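Superoxide dismutase (Anaplasma phagocytophilum, PDB 3JS4) probably converts superoxide radicals into oxygen and hydrogen peroxide, using an iron(III) ion that is alternately reduced and oxidised. Local coordinates at residues I98-F103 with W150-Y155; P181-D186 with D215-R220; L143-S148 with S166-D171. All blocks are in the same frame, centred on the assembly; numbering follows the deposited sequence.

Interaction 1 of 3, residues I98-F103 with W150-Y155. With FE (Fe (III) ion), chain E.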
loop_
_atom_site.group_PDB
_atom_site.type_symbol
_atom_site.label_atom_id
_atom_site.label_comp_id
_atom_site.label_asym_id
_atom_site.label_seq_id
_atom_site.Cartn_x
_atom_site.Cartn_y
_atom_site.Cartn_z
ATOM N N ILE A 98 -6.851 1.454 6.879
ATOM C CA ILE A 98 -6.046 2.577 7.392
ATOM C C ILE A 98 -4.556 2.267 7.214
ATOM O O ILE A 98 -3.779 3.094 6.704
ATOM C CB ILE A 98 -6.308 2.908 8.880
ATOM C CG1 ILE A 98 -7.755 3.361 9.125
ATOM C CG2 ILE A 98 -5.334 4.014 9.330
ATOM C CD1 ILE A 98 -8.144 3.313 10.656
ATOM N N TRP A 99 -4.171 1.067 7.646
ATOM C CA TRP A 99 -2.776 0.603 7.537
ATOM C C TRP A 99 -2.326 0.631 6.068
ATOM O O TRP A 99 -1.242 1.131 5.754
ATOM C CB TRP A 99 -2.623 -0.826 8.123
ATOM C CG TRP A 99 -1.140 -1.247 8.274
ATOM C CD1 TRP A 99 -0.382 -1.207 9.431
ATOM C CD2 TRP A 99 -0.265 -1.749 7.242
ATOM N NE1 TRP A 99 0.900 -1.640 9.172
ATOM C CE2 TRP A 99 1.002 -1.978 7.841
ATOM C CE3 TRP A 99 -0.431 -2.030 5.868
ATOM C CZ2 TRP A 99 2.104 -2.474 7.114
ATOM C CZ3 TRP A 99 0.671 -2.522 5.140
ATOM C CH2 TRP A 99 1.924 -2.749 5.781
ATOM N N ASN A 100 -3.151 0.097 5.165
ATOM C CA ASN A 100 -2.816 0.087 3.736
ATOM C C ASN A 100 -2.620 1.485 3.130
ATOM O O ASN A 100 -1.713 1.705 2.328
ATOM C CB ASN A 100 -3.915 -0.599 2.929
ATOM C CG ASN A 100 -4.071 -2.076 3.269
ATOM O OD1 ASN A 100 -3.160 -2.700 3.797
ATOM N ND2 ASN A 100 -5.241 -2.637 2.941
ATOM N N HIS A 101 -3.517 2.407 3.447
ATOM C CA HIS A 101 -3.382 3.782 2.946
ATOM C C HIS A 101 -2.138 4.476 3.521
ATOM O O HIS A 101 -1.437 5.181 2.792
ATOM C CB HIS A 101 -4.661 4.600 3.210
ATOM C CG HIS A 101 -5.780 4.254 2.275
ATOM N ND1 HIS A 101 -6.631 3.187 2.502
ATOM C CD2 HIS A 101 -6.144 4.781 1.079
ATOM C CE1 HIS A 101 -7.504 3.110 1.509
ATOM N NE2 HIS A 101 -7.216 4.046 0.618
ATOM N N ASP A 102 -1.846 4.262 4.805
ATOM C CA ASP A 102 -0.637 4.858 5.397
ATOM C C ASP A 102 0.563 4.362 4.566
ATOM O O ASP A 102 1.457 5.143 4.216
ATOM C CB ASP A 102 -0.419 4.456 6.879
ATOM C CG ASP A 102 -1.370 5.151 7.873
ATOM O OD1 ASP A 102 -2.055 6.147 7.554
ATOM O OD2 ASP A 102 -1.417 4.680 9.033
ATOM N N PHE A 103 0.578 3.069 4.256
ATOM C CA PHE A 103 1.685 2.450 3.517
ATOM C C PHE A 103 1.754 3.014 2.097
ATOM O O PHE A 103 2.848 3.256 1.554
ATOM C CB PHE A 103 1.470 0.926 3.433
ATOM C CG PHE A 103 2.756 0.132 3.297
ATOM C CD1 PHE A 103 3.637 0.032 4.365
ATOM C CD2 PHE A 103 3.070 -0.523 2.108
ATOM C CE1 PHE A 103 4.830 -0.694 4.251
ATOM C CE2 PHE A 103 4.239 -1.257 1.983
ATOM C CZ PHE A 103 5.123 -1.357 3.068
ATOM N N TRP A 150 -5.111 -4.061 -4.113
ATOM C CA TRP A 150 -3.792 -3.477 -3.906
ATOM C C TRP A 150 -2.724 -4.308 -4.641
ATOM O O TRP A 150 -2.811 -5.541 -4.702
ATOM C CB TRP A 150 -3.439 -3.465 -2.405
ATOM C CG TRP A 150 -4.405 -2.678 -1.584
ATOM C CD1 TRP A 150 -5.593 -3.117 -1.072
ATOM C CD2 TRP A 150 -4.295 -1.282 -1.214
ATOM N NE1 TRP A 150 -6.224 -2.090 -0.390
ATOM C CE2 TRP A 150 -5.455 -0.955 -0.463
ATOM C CE3 TRP A 150 -3.322 -0.297 -1.417
ATOM C CZ2 TRP A 150 -5.679 0.339 0.076
ATOM C CZ3 TRP A 150 -3.539 0.985 -0.867
ATOM C CH2 TRP A 150 -4.718 1.287 -0.154
ATOM N N VAL A 151 -1.698 -3.628 -5.144
ATOM C CA VAL A 151 -0.509 -4.290 -5.689
ATOM C C VAL A 151 0.669 -4.042 -4.734
ATOM O O VAL A 151 0.878 -2.913 -4.269
ATOM C CB VAL A 151 -0.226 -3.764 -7.100
ATOM C CG1 VAL A 151 1.049 -4.352 -7.706
ATOM C CG2 VAL A 151 -1.434 -4.053 -7.982
ATOM N N TRP A 152 1.396 -5.106 -4.411
ATOM C CA TRP A 152 2.530 -5.025 -3.486
ATOM C C TRP A 152 3.848 -5.465 -4.126
ATOM O O TRP A 152 3.910 -6.519 -4.780
ATOM C CB TRP A 152 2.281 -5.910 -2.248
ATOM C CG TRP A 152 0.936 -5.684 -1.624
ATOM C CD1 TRP A 152 -0.252 -6.218 -2.020
ATOM C CD2 TRP A 152 0.638 -4.819 -0.516
ATOM N NE1 TRP A 152 -1.274 -5.744 -1.228
ATOM C CE2 TRP A 152 -0.758 -4.884 -0.299
ATOM C CE3 TRP A 152 1.417 -3.999 0.313
ATOM C CZ2 TRP A 152 -1.399 -4.180 0.735
ATOM C CZ3 TRP A 152 0.764 -3.273 1.346
ATOM C CH2 TRP A 152 -0.617 -3.377 1.533
ATOM N N LEU A 153 4.903 -4.686 -3.888
ATOM C CA LEU A 153 6.270 -5.183 -4.014
ATOM C C LEU A 153 6.638 -5.749 -2.645
ATOM O O LEU A 153 6.522 -5.058 -1.623
ATOM C CB LEU A 153 7.261 -4.073 -4.425
ATOM C CG LEU A 153 8.742 -4.465 -4.534
ATOM C CD1 LEU A 153 8.923 -5.633 -5.540
ATOM C CD2 LEU A 153 9.642 -3.267 -4.926
ATOM N N VAL A 154 7.042 -7.010 -2.612
ATOM C CA VAL A 154 7.374 -7.649 -1.337
ATOM C C VAL A 154 8.707 -8.342 -1.405
ATOM O O VAL A 154 9.189 -8.653 -2.512
ATOM C CB VAL A 154 6.307 -8.703 -0.892
ATOM C CG1 VAL A 154 4.933 -8.049 -0.771
ATOM C CG2 VAL A 154 6.276 -9.925 -1.860
ATOM N N TYR A 155 9.296 -8.590 -0.230
ATOM C CA TYR A 155 10.403 -9.528 -0.127
ATOM C C TYR A 155 9.903 -10.865 0.423
ATOM O O TYR A 155 9.391 -10.936 1.539
ATOM C CB TYR A 155 11.548 -8.980 0.729
ATOM C CG TYR A 155 12.694 -9.962 0.854
ATOM C CD1 TYR A 155 13.626 -10.101 -0.165
ATOM C CD2 TYR A 155 12.820 -10.781 1.976
ATOM C CE1 TYR A 155 14.666 -11.010 -0.065
ATOM C CE2 TYR A 155 13.859 -11.708 2.086
ATOM C CZ TYR A 155 14.773 -11.808 1.060
ATOM O OH TYR A 155 15.806 -12.706 1.144
HETATM FE FE FE E . -7.854 3.928 -1.490
HETATM O O HOH W 1 -8.448 1.788 -1.131
#

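Interaction 2 of 3, residues P181-D186 with D215-R220. With FE (Fe (III) ion), chain E.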
loop_
_atom_site.group_PDB
_atom_site.type_symbol
_atom_site.label_atom_id
_atom_site.label_comp_id
_atom_site.label_asym_id
_atom_site.label_seq_id
_atom_site.Cartn_x
_atom_site.Cartn_y
_atom_site.Cartn_z
ATOM N N PRO A 181 6.167 -6.631 3.262
ATOM C CA PRO A 181 5.748 -5.604 2.285
ATOM C C PRO A 181 6.765 -4.474 2.209
ATOM O O PRO A 181 7.314 -4.069 3.241
ATOM C CB PRO A 181 4.413 -5.083 2.847
ATOM C CG PRO A 181 4.440 -5.410 4.316
ATOM C CD PRO A 181 5.329 -6.632 4.482
ATOM N N LEU A 182 6.995 -3.970 0.997
ATOM C CA LEU A 182 7.964 -2.902 0.748
ATOM C C LEU A 182 7.354 -1.635 0.165
ATOM O O LEU A 182 7.815 -0.529 0.466
ATOM C CB LEU A 182 9.083 -3.391 -0.180
ATOM C CG LEU A 182 9.838 -4.674 0.199
ATOM C CD1 LEU A 182 10.825 -5.084 -0.916
ATOM C CD2 LEU A 182 10.569 -4.536 1.552
ATOM N N ALA A 183 6.354 -1.811 -0.705
ATOM C CA ALA A 183 5.608 -0.689 -1.306
ATOM C C ALA A 183 4.275 -1.192 -1.824
ATOM O O ALA A 183 4.142 -2.377 -2.158
ATOM C CB ALA A 183 6.411 -0.045 -2.457
ATOM N N THR A 184 3.283 -0.296 -1.907
ATOM C CA THR A 184 1.995 -0.678 -2.449
ATOM C C THR A 184 1.454 0.413 -3.379
ATOM O O THR A 184 1.783 1.593 -3.245
ATOM C CB THR A 184 0.941 -1.029 -1.341
ATOM O OG1 THR A 184 -0.212 -1.650 -1.923
ATOM C CG2 THR A 184 0.479 0.213 -0.572
ATOM N N MET A 185 0.622 -0.028 -4.308
ATOM C CA MET A 185 -0.151 0.812 -5.198
ATOM C C MET A 185 -1.625 0.407 -5.069
ATOM O O MET A 185 -2.005 -0.740 -5.369
ATOM C CB MET A 185 0.318 0.604 -6.636
ATOM C CG MET A 185 -0.568 1.310 -7.660
ATOM S SD MET A 185 -0.044 1.043 -9.372
ATOM C CE MET A 185 -0.381 -0.712 -9.609
ATOM N N ASP A 186 -2.432 1.338 -4.581
ATOM C CA ASP A 186 -3.886 1.189 -4.469
ATOM C C ASP A 186 -4.488 1.041 -5.865
ATOM O O ASP A 186 -4.294 1.921 -6.727
ATOM C CB ASP A 186 -4.423 2.482 -3.815
ATOM C CG ASP A 186 -5.876 2.393 -3.364
ATOM O OD1 ASP A 186 -6.566 1.405 -3.640
ATOM O OD2 ASP A 186 -6.343 3.363 -2.736
ATOM N N ASP A 215 13.275 5.096 -2.191
ATOM C CA ASP A 215 13.911 5.317 -0.877
ATOM C C ASP A 215 13.152 4.545 0.209
ATOM O O ASP A 215 13.754 4.042 1.167
ATOM C CB ASP A 215 13.954 6.804 -0.476
ATOM C CG ASP A 215 14.558 7.706 -1.560
ATOM O OD1 ASP A 215 15.372 7.210 -2.379
ATOM O OD2 ASP A 215 14.204 8.918 -1.591
ATOM N N PHE A 216 11.826 4.477 0.073
ATOM C CA PHE A 216 11.018 3.738 1.037
ATOM C C PHE A 216 11.335 2.232 0.970
ATOM O O PHE A 216 11.666 1.612 1.986
ATOM C CB PHE A 216 9.523 4.035 0.847
ATOM C CG PHE A 216 8.634 3.463 1.931
ATOM C CD1 PHE A 216 8.763 3.886 3.258
ATOM C CD2 PHE A 216 7.661 2.517 1.618
ATOM C CE1 PHE A 216 7.930 3.366 4.260
ATOM C CE2 PHE A 216 6.828 1.993 2.595
ATOM C CZ PHE A 216 6.952 2.411 3.915
ATOM N N VAL A 217 11.245 1.658 -0.226
ATOM C CA VAL A 217 11.593 0.264 -0.488
ATOM C C VAL A 217 12.955 -0.126 0.092
ATOM O O VAL A 217 13.057 -1.086 0.875
ATOM C CB VAL A 217 11.609 0.001 -2.006
ATOM C CG1 VAL A 217 11.937 -1.458 -2.290
ATOM C CG2 VAL A 217 10.265 0.391 -2.627
ATOM N N LEU A 218 13.989 0.623 -0.304
ATOM C CA LEU A 218 15.357 0.398 0.160
ATOM C C LEU A 218 15.465 0.475 1.667
ATOM O O LEU A 218 16.018 -0.435 2.299
ATOM C CB LEU A 218 16.326 1.393 -0.498
ATOM C CG LEU A 218 17.810 1.308 -0.138
ATOM C CD1 LEU A 218 18.402 -0.072 -0.469
ATOM C CD2 LEU A 218 18.611 2.436 -0.828
ATOM N N GLY A 219 14.905 1.544 2.234
ATOM C CA GLY A 219 14.920 1.772 3.670
ATOM C C GLY A 219 14.316 0.625 4.459
ATOM O O GLY A 219 14.844 0.253 5.511
ATOM N N ARG A 220 13.221 0.053 3.953
ATOM C CA ARG A 220 12.591 -1.087 4.607
ATOM C C ARG A 220 13.387 -2.392 4.511
ATOM O O ARG A 220 13.400 -3.165 5.474
ATOM C CB ARG A 220 11.163 -1.285 4.119
ATOM C CG ARG A 220 10.206 -0.291 4.760
ATOM C CD ARG A 220 8.787 -0.526 4.321
ATOM N NE ARG A 220 8.273 -1.867 4.636
ATOM C CZ ARG A 220 7.841 -2.272 5.831
ATOM N NH1 ARG A 220 7.903 -1.477 6.894
ATOM N NH2 ARG A 220 7.357 -3.494 5.966
HETATM FE FE FE E . -7.854 3.928 -1.490
HETATM O O HOH W 1 -8.448 1.788 -1.131
#

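Interaction 3 of 3, residues L143-S148 with S166-D171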
loop_
_atom_site.group_PDB
_atom_site.type_symbol
_atom_site.label_atom_id
_atom_site.label_comp_id
_atom_site.label_asym_id
_atom_site.label_seq_id
_atom_site.Cartn_x
_atom_site.Cartn_y
_atom_site.Cartn_z
ATOM N N LEU A 143 -3.266 -4.794 -13.480
ATOM C CA LEU A 143 -4.373 -4.943 -14.437
ATOM C C LEU A 143 -5.088 -6.282 -14.200
ATOM O O LEU A 143 -6.237 -6.472 -14.632
ATOM C CB LEU A 143 -3.866 -4.816 -15.887
ATOM C CG LEU A 143 -3.164 -3.505 -16.261
ATOM C CD1 LEU A 143 -2.497 -3.536 -17.650
ATOM C CD2 LEU A 143 -4.147 -2.338 -16.158
ATOM N N GLY A 144 -4.399 -7.184 -13.497
ATOM C CA GLY A 144 -4.887 -8.524 -13.209
ATOM C C GLY A 144 -5.770 -8.638 -11.970
ATOM O O GLY A 144 -6.485 -9.617 -11.823
ATOM N N GLN A 145 -5.716 -7.639 -11.080
ATOM C CA GLN A 145 -6.550 -7.634 -9.875
ATOM C C GLN A 145 -7.958 -7.124 -10.194
ATOM O O GLN A 145 -8.195 -5.901 -10.320
ATOM C CB GLN A 145 -5.922 -6.773 -8.763
ATOM C CG GLN A 145 -6.691 -6.860 -7.418
ATOM C CD GLN A 145 -6.907 -8.309 -6.952
ATOM O OE1 GLN A 145 -5.951 -9.075 -6.771
ATOM N NE2 GLN A 145 -8.163 -8.684 -6.759
ATOM N N PHE A 146 -8.895 -8.054 -10.284
ATOM C CA PHE A 146 -10.243 -7.731 -10.728
ATOM C C PHE A 146 -11.032 -7.154 -9.550
ATOM O O PHE A 146 -10.988 -7.697 -8.434
ATOM C CB PHE A 146 -10.867 -9.006 -11.314
ATOM C CG PHE A 146 -12.295 -8.857 -11.801
ATOM C CD1 PHE A 146 -12.609 -8.027 -12.879
ATOM C CD2 PHE A 146 -13.318 -9.611 -11.216
ATOM C CE1 PHE A 146 -13.933 -7.916 -13.345
ATOM C CE2 PHE A 146 -14.643 -9.511 -11.675
ATOM C CZ PHE A 146 -14.951 -8.657 -12.740
ATOM N N GLY A 147 -11.747 -6.057 -9.786
ATOM C CA GLY A 147 -12.417 -5.358 -8.680
ATOM C C GLY A 147 -11.440 -4.509 -7.881
ATOM O O GLY A 147 -10.439 -4.016 -8.424
ATOM N N SER A 148 -11.739 -4.334 -6.597
ATOM C CA SER A 148 -10.959 -3.455 -5.717
ATOM C C SER A 148 -9.775 -4.207 -5.119
ATOM O O SER A 148 -9.880 -5.405 -4.852
ATOM C CB SER A 148 -11.855 -2.956 -4.560
ATOM O OG SER A 148 -13.077 -2.387 -5.036
ATOM N N SER A 166 -0.727 -9.318 -5.762
ATOM C CA SER A 166 -1.865 -8.445 -5.514
ATOM C C SER A 166 -2.818 -9.037 -4.468
ATOM O O SER A 166 -2.824 -10.262 -4.204
ATOM C CB SER A 166 -2.600 -8.092 -6.807
ATOM O OG SER A 166 -3.030 -9.258 -7.494
ATOM N N THR A 167 -3.577 -8.153 -3.835
ATOM C CA THR A 167 -4.603 -8.585 -2.903
ATOM C C THR A 167 -5.961 -7.956 -3.237
ATOM O O THR A 167 -6.042 -6.895 -3.877
ATOM C CB THR A 167 -4.221 -8.230 -1.469
ATOM O OG1 THR A 167 -4.021 -6.808 -1.367
ATOM C CG2 THR A 167 -2.933 -8.986 -1.051
ATOM N N ALA A 168 -7.013 -8.638 -2.794
ATOM C CA ALA A 168 -8.387 -8.146 -2.928
ATOM C C ALA A 168 -8.774 -7.244 -1.752
ATOM O O ALA A 168 -8.395 -7.498 -0.615
ATOM C CB ALA A 168 -9.375 -9.346 -3.030
ATOM N N ASN A 169 -9.554 -6.203 -2.055
ATOM C CA ASN A 169 -10.260 -5.405 -1.055
ATOM C C ASN A 169 -9.302 -4.840 -0.009
ATOM O O ASN A 169 -8.493 -3.980 -0.362
ATOM C CB ASN A 169 -11.432 -6.201 -0.480
ATOM C CG ASN A 169 -12.439 -6.591 -1.556
ATOM O OD1 ASN A 169 -12.600 -5.886 -2.567
ATOM N ND2 ASN A 169 -13.121 -7.697 -1.346
ATOM N N ALA A 170 -9.329 -5.357 1.225
ATOM C CA ALA A 170 -8.416 -4.861 2.267
ATOM C C ALA A 170 -7.255 -5.803 2.652
ATOM O O ALA A 170 -6.457 -5.461 3.540
ATOM C CB ALA A 170 -9.200 -4.449 3.546
ATOM N N ASP A 171 -7.163 -6.956 1.993
ATOM C CA ASP A 171 -6.112 -7.941 2.255
ATOM C C ASP A 171 -4.729 -7.334 1.967
ATOM O O ASP A 171 -4.588 -6.472 1.104
ATOM C CB ASP A 171 -6.328 -9.199 1.394
ATOM C CG ASP A 171 -7.568 -9.993 1.804
ATOM O OD1 ASP A 171 -8.259 -9.626 2.778
ATOM O OD2 ASP A 171 -7.864 -10.995 1.135
HETATM O O HOH W 2 -5.826 -11.537 -5.382
#

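Interaction 1 of 3, residues I98-F103 with W150-Y155
The six-membered ring of Trp150 points its edge at one face of His101: the planes stand at 87°, and CH2 of Trp150 lies 3.6 Å above the imidazole plane, over its centre. One face of the same indole carries the CB of Asn100, a CH-pi contact in which CB sits 3.7 Å from the centroid of the Trp150 six-membered ring and close to its normal. Asn100 CG is turned beside its own backbone N (chi1 -64°), which leads the amide on to Trp152, where OD1 meets the ring edge 3.5 Å from Trp152 CH2. The polar end of Asn100 is held elsewhere, its ND2 giving hydrogen bonds to Gln97 OE1 and Ala170 O. Trp152 CZ3 meets two aromatic neighbours, 3.7 Å from Phe103 CD2 and 3.9 Å from Trp99 CZ3; Phe103 and Trp152 meet obliquely, with planes at 40°. Trp99 CH2 in turn covers a face of Phe103. His101 NE2 binds the iron at 2.2 Å together with His45, Asp186 and His190. Helix 89-106 and strand 149-156, from the helical-hairpin and C-terminal parts of the iron/manganese dismutase fold, are thus joined by ring packing. Trp150 gives the iron-binding imidazole an aromatic wall. With ND1 bonded to Gln97 O and NE2 to the iron, the ring's rotation is set from both sides; the ND1 bond would probably make the imidazole a somewhat stronger donor to the metal.

Interaction 2 of 3, residues P181-D186 with D215-R220
Arg220 holds the carbonyl of Pro181 side-on with two nitrogens, NE and NH2, each 2.8 Å from Pro181 O. The oxygen lies almost in the guanidinium plane, at its edge, and both bonds are bent, with N-H...O angles of 141° for NH2 and 143° for NE. NH2 approaches in the carbonyl plane, whereas NE is tilted from it. Arg220 CD lies over one face of Phe216, 3.4 Å above the ring plane, and from there a bend at chi3 (59°) turns the guanidinium to Pro181 O. The next carbonyl is treated differently: Leu182 O is buried without a polar partner and is met instead by carbon, lying 3.3 Å from Phe216 CD2. Apolar packing fills the rest, Val217 spreading its two methyls so that CG1 touches Leu182 CD1 at 4.0 Å and CG2 touches Ala183 CB at 3.9 Å. Leu182 N donates to Leu153 O and Ala183 O accepts from Leu153 N, so that both residues face Leu153 in a classic beta bulge. At the far end of the strand Asp186 OD2 binds the iron at 2.0 Å, and OD1 accepts from Trp188 N and, weakly, from the metal-bound water. Strand 179-186, an edge strand of the sheet, therefore lies between strand 149-156, which it pairs with, and helix 214-223, segments 181-186 and 215-220 running nearly antiparallel; Phe103 of helix 89-106 touches Pro181 and Arg220 and meets Phe216 edge-to-face.

Interaction 3 of 3, residues L143-S148 with S166-D171
Asn169 N donates to Ser148 O at 2.9 Å, almost straight (178°), reaching the oxygen from well above the carbonyl plane. The Asn169 side chain curls back so that OD1 rests 3.6 Å from Ser148 CB. Nearer helix 131-144, Gln145 OE1 accepts a hydrogen bond of 2.8 Å from a water, and Ser166 OG lies 3.0 Å from Gln145 OE1. The water also leans weakly on Ser166 O. Gln145 sends CG anti to its own N (chi1 -174°) and then bends at chi2, so that the amide comes down alongside the strand, CD 3.5 Å from Thr167 O and NE2 beside Ala168, 4.0 Å from its CB. NE2 turns back on its own segment in a weak bond to Phe146 O. Asn169 and Ala170 form the corners of a type II' turn closed by Asp171 N and Ala168 O, and Thr167 OG1 adds a bond of 2.6 Å to Asp171 O while accepting from Trp152 NE1. The loop after helix 131-144 is secured separately, Arg200 bonding to Gln145 O and Gly147 O. Polar bonds rather than apolar packing tie this loop to the end of strand 161-168, and with one link made through water, the Gln145 end of the contact is probably more adaptable than the straight backbone bond at Ser148.

How the interactions relate
Interactions 1 and 2 are buried, whereas interaction 3 lies at the surface. All three meet on one antiparallel sheet, each using a different strand, with the strand of interaction 1 in the middle. That central strand pairs with 166-171 through Trp150 O and Thr167 N, and with 181-186 through Leu153 O and Leu182 N. The chemistry follows the place: aromatic packing at the centre, methyl contacts with one arginine-carbonyl grip beside it, and polar, partly water-mediated bonds outside. Interactions 1 and 2 each supply an iron ligand and share the metal-bound water; interaction 3 supplies none, the side chain of Ser148 lying about 9 Å from the iron at the nearest atoms.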